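Local coordinates for protein squalene synthase HpnC (Alicyclobacillus acidocaldarius subsp. acidocaldarius, PDB 4HD1) that probably works as a squalene synthase of the all-helical squalene/phytoene synthase family, joining isoprenoid diphosphates head to head, at residues D14-V17 against C18-L21; E126-R129 against D130-R133; Q241-L244 against Y245-G248. All coordinates share one frame; numbering follows the deposited sequence.

Contact 1 of 3, residues D14-V17 against C18-L21; sequences DFEV and CRRL. With SO4 (sulfate ion), chain B.
Val17 and Leu21 meet one turn apart on helix 12-25, and the contact sorts into backbone, apolar and charged parts. In the backbone, the four i to i+4 bonds run in sequence from Cys18 N to Asp14 O through to Leu21 N to Val17 O. The last is the straightest, 2.8 Å from Leu21 N to Val17 O with an N-H...O angle of 176°, and its donor lies almost on the line of the carbonyl.

The apolar part is the pair Val17 and Leu21, which lie side by side and point the same way, CG1 of Val17 3.8 Å from CD1 of Leu21. Val17 CG1 stands anti to its own nitrogen (chi1 177°), which carries that methyl forward along the helix to the leucine.

Among the charged groups, Glu16 OE2 rests on the aliphatic part of Arg19, 3.6 Å from CD. Glu16 OE1 and Arg19 NH1 remain 4.5 Å apart, too far for a salt bridge, although the carboxylate and guanidinium planes differ by just 12°. Arg19, extended from CG to NE, instead offers its guanidinium edge to a sulfate: NE reaches O2 at 2.7 Å and NH2 reaches O4 at 3.0 Å. Tyr45 OH and the backbone N of Ala3, a remnant of the expression tag, also bond to this ion, probably a crystallisation component. Asp14 pairs with Arg90, while Phe15 and Cys18 face helices 41-56 and 87-99, the pattern of an amphipathic helix in an all-alpha fold.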
loop_
_atom_site.group_PDB
_atom_site.type_symbol
_atom_site.label_atom_id
_atom_site.label_comp_id
_atom_site.label_asym_id
_atom_site.label_seq_id
_atom_site.Cartn_x
_atom_site.Cartn_y
_atom_site.Cartn_z
ATOM N N ASP A 14 -2.860 -11.182 22.009
ATOM C CA ASP A 14 -2.113 -10.213 21.208
ATOM C C ASP A 14 -2.599 -10.160 19.763
ATOM O O ASP A 14 -2.670 -9.079 19.171
ATOM C CB ASP A 14 -0.625 -10.536 21.248
ATOM C CG ASP A 14 -0.073 -10.562 22.656
ATOM O OD1 ASP A 14 -0.710 -9.987 23.568
ATOM O OD2 ASP A 14 1.006 -11.156 22.852
ATOM N N PHE A 15 -2.931 -11.321 19.202
ATOM C CA PHE A 15 -3.489 -11.387 17.857
ATOM C C PHE A 15 -4.923 -10.857 17.810
ATOM O O PHE A 15 -5.348 -10.293 16.798
ATOM C CB PHE A 15 -3.393 -12.805 17.282
ATOM C CG PHE A 15 -2.069 -13.100 16.629
ATOM C CD1 PHE A 15 -1.827 -12.714 15.314
ATOM C CD2 PHE A 15 -1.052 -13.743 17.334
ATOM C CE1 PHE A 15 -0.605 -12.972 14.708
ATOM C CE2 PHE A 15 0.175 -14.009 16.731
ATOM C CZ PHE A 15 0.399 -13.623 15.415
ATOM N N GLU A 16 -5.659 -11.024 18.909
ATOM C CA GLU A 16 -6.979 -10.413 19.024
ATOM C C GLU A 16 -6.908 -8.886 18.946
ATOM O O GLU A 16 -7.773 -8.262 18.322
ATOM C CB GLU A 16 -7.686 -10.848 20.311
ATOM C CG GLU A 16 -9.074 -10.244 20.496
ATOM C CD GLU A 16 -10.067 -10.640 19.410
ATOM O OE1 GLU A 16 -11.220 -10.172 19.478
ATOM O OE2 GLU A 16 -9.719 -11.418 18.491
ATOM N N VAL A 17 -5.888 -8.299 19.579
ATOM C CA VAL A 17 -5.646 -6.853 19.497
ATOM C C VAL A 17 -5.414 -6.468 18.033
ATOM O O VAL A 17 -6.083 -5.578 17.510
ATOM C CB VAL A 17 -4.459 -6.388 20.384
ATOM C CG1 VAL A 17 -4.190 -4.900 20.210
ATOM C CG2 VAL A 17 -4.722 -6.685 21.860
ATOM N N CYS A 18 -4.495 -7.163 17.369
ATOM C CA CYS A 18 -4.207 -6.908 15.959
ATOM C C CYS A 18 -5.460 -6.998 15.102
ATOM O O CYS A 18 -5.670 -6.166 14.221
ATOM C CB CYS A 18 -3.155 -7.872 15.447
ATOM S SG CYS A 18 -1.537 -7.569 16.178
ATOM N N ARG A 19 -6.298 -7.990 15.387
ATOM C CA ARG A 19 -7.555 -8.179 14.666
ATOM C C ARG A 19 -8.520 -7.010 14.867
ATOM O O ARG A 19 -9.116 -6.524 13.898
ATOM C CB ARG A 19 -8.213 -9.492 15.084
ATOM C CG ARG A 19 -9.475 -9.836 14.320
ATOM C CD ARG A 19 -10.126 -11.045 14.956
ATOM N NE ARG A 19 -11.229 -11.564 14.160
ATOM C CZ ARG A 19 -12.505 -11.226 14.321
ATOM N NH1 ARG A 19 -12.860 -10.352 15.252
ATOM N NH2 ARG A 19 -13.432 -11.766 13.542
ATOM N N ARG A 20 -8.667 -6.574 16.119
ATOM C CA ARG A 20 -9.484 -5.398 16.459
ATOM C C ARG A 20 -8.989 -4.131 15.773
ATOM O O ARG A 20 -9.773 -3.421 15.140
ATOM C CB ARG A 20 -9.504 -5.163 17.971
ATOM C CG ARG A 20 -10.767 -5.626 18.674
ATOM C CD ARG A 20 -11.022 -4.830 19.952
ATOM N NE ARG A 20 -9.906 -4.903 20.899
ATOM C CZ ARG A 20 -9.004 -3.940 21.093
ATOM N NH1 ARG A 20 -9.066 -2.798 20.417
ATOM N NH2 ARG A 20 -8.031 -4.119 21.973
ATOM N N LEU A 21 -7.691 -3.851 15.912
ATOM C CA LEU A 21 -7.081 -2.656 15.328
ATOM C C LEU A 21 -7.275 -2.662 13.820
ATOM O O LEU A 21 -7.585 -1.626 13.223
ATOM C CB LEU A 21 -5.587 -2.556 15.675
ATOM C CG LEU A 21 -5.159 -2.503 17.157
ATOM C CD1 LEU A 21 -3.636 -2.549 17.291
ATOM C CD2 LEU A 21 -5.748 -1.316 17.926
HETATM S S SO4 B . -11.265 -14.448 11.741
HETATM O O1 SO4 B . -11.334 -15.936 11.765
HETATM O O2 SO4 B . -10.582 -13.937 12.971
HETATM O O3 SO4 B . -10.473 -13.951 10.581
HETATM O O4 SO4 B . -12.689 -13.983 11.631
#

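Contact 2 of 3, residues E126-R129 against D130-R133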
loop_
_atom_site.group_PDB
_atom_site.type_symbol
_atom_site.label_atom_id
_atom_site.label_comp_id
_atom_site.label_asym_id
_atom_site.label_seq_id
_atom_site.Cartn_x
_atom_site.Cartn_y
_atom_site.Cartn_z
ATOM N N GLU A 126 9.283 9.064 -12.562
ATOM C CA GLU A 126 10.278 8.302 -11.800
ATOM C C GLU A 126 10.206 8.594 -10.302
ATOM O O GLU A 126 10.383 7.690 -9.484
ATOM C CB GLU A 126 11.697 8.561 -12.319
ATOM C CG GLU A 126 12.040 7.840 -13.615
ATOM C CD GLU A 126 11.349 8.430 -14.839
ATOM O OE1 GLU A 126 11.259 9.675 -14.953
ATOM O OE2 GLU A 126 10.899 7.642 -15.697
ATOM N N ASP A 127 9.942 9.854 -9.956
ATOM C CA ASP A 127 9.778 10.267 -8.562
ATOM C C ASP A 127 8.538 9.641 -7.936
ATOM O O ASP A 127 8.596 9.150 -6.807
ATOM C CB ASP A 127 9.724 11.793 -8.441
ATOM C CG ASP A 127 11.014 12.464 -8.888
ATOM O OD1 ASP A 127 12.070 11.798 -8.911
ATOM O OD2 ASP A 127 10.973 13.666 -9.217
ATOM N N LEU A 128 7.424 9.651 -8.669
ATOM C CA LEU A 128 6.198 9.022 -8.192
ATOM C C LEU A 128 6.373 7.505 -8.058
ATOM O O LEU A 128 6.037 6.923 -7.021
ATOM C CB LEU A 128 5.014 9.358 -9.098
ATOM C CG LEU A 128 3.656 8.805 -8.649
ATOM C CD1 LEU A 128 3.322 9.249 -7.233
ATOM C CD2 LEU A 128 2.545 9.196 -9.616
ATOM N N ARG A 129 6.915 6.879 -9.102
ATOM C CA ARG A 129 7.257 5.458 -9.068
ATOM C C ARG A 129 8.087 5.150 -7.821
ATOM O O ARG A 129 7.800 4.199 -7.104
ATOM C CB ARG A 129 8.024 5.064 -10.333
ATOM C CG ARG A 129 8.446 3.608 -10.398
ATOM C CD ARG A 129 7.579 2.815 -11.357
ATOM N NE ARG A 129 8.075 1.446 -11.485
ATOM C CZ ARG A 129 7.817 0.632 -12.505
ATOM N NH1 ARG A 129 7.063 1.034 -13.519
ATOM N NH2 ARG A 129 8.326 -0.593 -12.513
ATOM N N ASP A 130 9.094 5.979 -7.553
ATOM C CA ASP A 130 9.987 5.769 -6.415
ATOM C C ASP A 130 9.267 5.827 -5.062
ATOM O O ASP A 130 9.571 5.045 -4.159
ATOM C CB ASP A 130 11.153 6.751 -6.443
ATOM C CG ASP A 130 12.396 6.178 -5.810
ATOM O OD1 ASP A 130 12.791 6.664 -4.730
ATOM O OD2 ASP A 130 12.963 5.220 -6.383
ATOM N N TYR A 131 8.312 6.747 -4.932
ATOM C CA TYR A 131 7.471 6.817 -3.738
ATOM C C TYR A 131 6.701 5.508 -3.542
ATOM O O TYR A 131 6.653 4.970 -2.431
ATOM C CB TYR A 131 6.511 8.010 -3.810
ATOM C CG TYR A 131 5.481 8.054 -2.694
ATOM C CD1 TYR A 131 5.873 8.079 -1.353
ATOM C CD2 TYR A 131 4.115 8.083 -2.983
ATOM C CE1 TYR A 131 4.933 8.116 -0.333
ATOM C CE2 TYR A 131 3.164 8.127 -1.970
ATOM C CZ TYR A 131 3.578 8.141 -0.649
ATOM O OH TYR A 131 2.641 8.186 0.362
ATOM N N CYS A 132 6.122 4.998 -4.631
ATOM C CA CYS A 132 5.382 3.732 -4.619
ATOM C C CYS A 132 6.195 2.549 -4.101
ATOM O O CYS A 132 5.633 1.638 -3.491
ATOM C CB CYS A 132 4.827 3.421 -6.006
ATOM S SG CYS A 132 3.520 4.558 -6.503
ATOM N N ARG A 133 7.509 2.574 -4.332
ATOM C CA ARG A 133 8.411 1.540 -3.813
ATOM C C ARG A 133 8.439 1.482 -2.278
ATOM O O ARG A 133 8.932 0.507 -1.700
ATOM C CB ARG A 133 9.826 1.722 -4.365
ATOM C CG ARG A 133 9.970 1.331 -5.830
ATOM C CD ARG A 133 11.329 1.712 -6.404
ATOM N NE ARG A 133 12.426 1.028 -5.719
ATOM C CZ ARG A 133 13.210 1.583 -4.797
ATOM N NH1 ARG A 133 13.039 2.851 -4.440
ATOM N NH2 ARG A 133 14.174 0.867 -4.232
#
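Asp130 N donates to the carbonyl of Glu126 at the start of this turn of helix, 2.9 Å from Glu126 O. Three more i to i+4 bonds follow, so the carbonyls of residues 126-129 each receive an amide from residues 130-133. Their geometry changes along the series: Asp130 N stands 33° off the plane of its carbonyl, Cys132 N lies nearly in line with Leu128 O at 3.1 Å, and Arg133 N approaches Arg129 O in the carbonyl plane at 3.2 Å. That last bond is the longest and most bent, with an N-H...O angle of 140°, and Arg133 N also makes a weak bond to Asp130 O.

Asp130 has a partner for each carboxylate oxygen. OD2 forms a salt bridge with Arg133 NH1 at 3.1 Å, and OD1 forms another with Arg115. The bend of the Arg133 chain at chi3 (62°) accompanies this return of its guanidinium toward the aspartate. Asp127 OD2 accepts a weak bond from the backbone of Thr124, just before the helix.

Apolar contact between the segments is slight: Leu128 CD1 lies near the plane of the Tyr131 ring, at its edge, 4.5 Å from CD2. The buried side of helix 125-135 is turned to helix 152-172, where Leu128 touches His170, Tyr131 touches Gln166, and Cys132 packs on Thr163 and Gln166; the Arg115 salt bridge joins it to helix 104-118.

Contact 3 of 3, residues Q241-L244 against Y245-G248; sequences QLKL and YRLG
Gln241 and Tyr245 cross at an oblique angle, with the amide and ring planes 31° apart. The glutamine bends at chi2 (67°), bringing CG to 3.4 Å from Tyr245 OH and NE2 to 3.6 Å from Tyr245 CE1. Gln241 O lies over one face of the same ring, 3.4 Å above its plane and displaced toward the rim, while also accepting Tyr245 N at 3.0 Å. The polar ends bond beyond this helix turn: Gln241 OE1 and NE2 to the backbone of Phe35 and Val31, and Tyr245 OH to Val32 O. A phenylalanine in place of Tyr245 would probably leave Val32 O without this hydroxyl partner.

On another side of the helix, Lys243 and Arg246 also cross. Lys243 CG comes within 3.5 Å of Arg246 NH2, but the extended lysine chain carries NZ to 5.5 Å from that nitrogen, and Arg246 NE is engaged by Glu231 in a salt bridge. Leu247 CD1 sits 4.0 Å from Lys243 CG.

Four consecutive i to i+4 bonds, ending with Gly248 N to Leu244 O, identify regular alpha-helix; the side-chain bonds of Gln241 and Tyr245 fasten this helix, 236-257, to residues 31-35 within the all-helical isoprenoid synthase fold.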
loop_
_atom_site.group_PDB
_atom_site.type_symbol
_atom_site.label_atom_id
_atom_site.label_comp_id
_atom_site.label_asym_id
_atom_site.label_seq_id
_atom_site.Cartn_x
_atom_site.Cartn_y
_atom_site.Cartn_z
ATOM N N GLN A 241 -7.100 -13.716 -4.809
ATOM C CA GLN A 241 -6.956 -12.456 -4.074
ATOM C C GLN A 241 -6.302 -11.404 -4.967
ATOM O O GLN A 241 -6.794 -10.277 -5.076
ATOM C CB GLN A 241 -6.134 -12.651 -2.794
ATOM C CG GLN A 241 -6.300 -11.545 -1.763
ATOM C CD GLN A 241 -7.703 -11.517 -1.179
ATOM O OE1 GLN A 241 -8.072 -12.363 -0.359
ATOM N NE2 GLN A 241 -8.500 -10.547 -1.613
ATOM N N LEU A 242 -5.202 -11.788 -5.618
ATOM C CA LEU A 242 -4.497 -10.898 -6.543
ATOM C C LEU A 242 -5.375 -10.495 -7.710
ATOM O O LEU A 242 -5.416 -9.322 -8.072
ATOM C CB LEU A 242 -3.208 -11.537 -7.065
ATOM C CG LEU A 242 -2.092 -11.707 -6.037
ATOM C CD1 LEU A 242 -1.014 -12.597 -6.629
ATOM C CD2 LEU A 242 -1.516 -10.370 -5.579
ATOM N N LYS A 243 -6.084 -11.463 -8.285
ATOM C CA LYS A 243 -6.969 -11.182 -9.411
ATOM C C LYS A 243 -7.952 -10.091 -9.001
ATOM O O LYS A 243 -8.192 -9.117 -9.717
ATOM C CB LYS A 243 -7.705 -12.448 -9.852
ATOM C CG LYS A 243 -8.717 -12.227 -10.970
ATOM C CD LYS A 243 -9.119 -13.551 -11.617
ATOM C CE LYS A 243 -10.414 -13.432 -12.405
ATOM N NZ LYS A 243 -10.944 -14.768 -12.814
ATOM N N LEU A 244 -8.495 -10.243 -7.818
ATOM C CA LEU A 244 -9.496 -9.330 -7.342
ATOM C C LEU A 244 -8.945 -7.925 -7.045
ATOM O O LEU A 244 -9.605 -6.932 -7.356
ATOM C CB LEU A 244 -10.169 -9.937 -6.132
ATOM C CG LEU A 244 -11.104 -9.002 -5.382
ATOM C CD1 LEU A 244 -12.316 -8.648 -6.242
ATOM C CD2 LEU A 244 -11.553 -9.677 -4.092
ATOM N N TYR A 245 -7.749 -7.822 -6.469
ATOM C CA TYR A 245 -7.096 -6.509 -6.386
ATOM C C TYR A 245 -6.959 -5.913 -7.790
ATOM O O TYR A 245 -7.265 -4.733 -7.997
ATOM C CB TYR A 245 -5.716 -6.595 -5.727
ATOM C CG TYR A 245 -5.689 -7.112 -4.297
ATOM C CD1 TYR A 245 -6.785 -6.950 -3.440
ATOM C CD2 TYR A 245 -4.541 -7.733 -3.792
ATOM C CE1 TYR A 245 -6.743 -7.414 -2.130
ATOM C CE2 TYR A 245 -4.487 -8.200 -2.486
ATOM C CZ TYR A 245 -5.587 -8.035 -1.659
ATOM O OH TYR A 245 -5.531 -8.500 -0.365
ATOM N N ARG A 246 -6.515 -6.734 -8.748
ATOM C CA ARG A 246 -6.347 -6.299 -10.134
ATOM C C ARG A 246 -7.665 -5.800 -10.721
ATOM O O ARG A 246 -7.708 -4.728 -11.325
ATOM C CB ARG A 246 -5.743 -7.404 -11.015
ATOM C CG ARG A 246 -5.870 -7.123 -12.510
ATOM C CD ARG A 246 -5.095 -8.085 -13.408
ATOM N NE ARG A 246 -5.509 -9.488 -13.311
ATOM C CZ ARG A 246 -6.559 -10.034 -13.929
ATOM N NH1 ARG A 246 -7.361 -9.305 -14.696
ATOM N NH2 ARG A 246 -6.814 -11.325 -13.766
ATOM N N LEU A 247 -8.735 -6.568 -10.526
ATOM C CA LEU A 247 -10.043 -6.205 -11.071
ATOM C C LEU A 247 -10.497 -4.860 -10.524
ATOM O O LEU A 247 -10.950 -4.004 -11.284
ATOM C CB LEU A 247 -11.088 -7.294 -10.794
ATOM C CG LEU A 247 -10.883 -8.613 -11.547
ATOM C CD1 LEU A 247 -11.842 -9.689 -11.042
ATOM C CD2 LEU A 247 -10.978 -8.445 -13.071
ATOM N N GLY A 248 -10.339 -4.676 -9.214
ATOM C CA GLY A 248 -10.689 -3.422 -8.545
ATOM C C GLY A 248 -9.927 -2.244 -9.121
ATOM O O GLY A 248 -10.514 -1.196 -9.422
#

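Overall arrangement
From the N terminus, contact 1 (14-21) comes first on helix 12-25, contact 2 (126-133) follows on helix 125-135, and contact 3 (241-248) lies on helix 236-257. Each joins adjoining segments of one helix, so each closes only successive helical turns and no long loop. The three stand in series, without nesting or crossing. Contacts 1 and 2 lie on opposite sides of the chain's centre, their own centres about 32 Å apart; contacts 2 and 3 are about 22 Å apart between centres. No two touch. Their outward partners tie helix 12-25 to helices 41-56 and 87-99, helix 125-135 to helices 104-118 and 152-172, and helix 236-257 to residues 31-35 and Glu231.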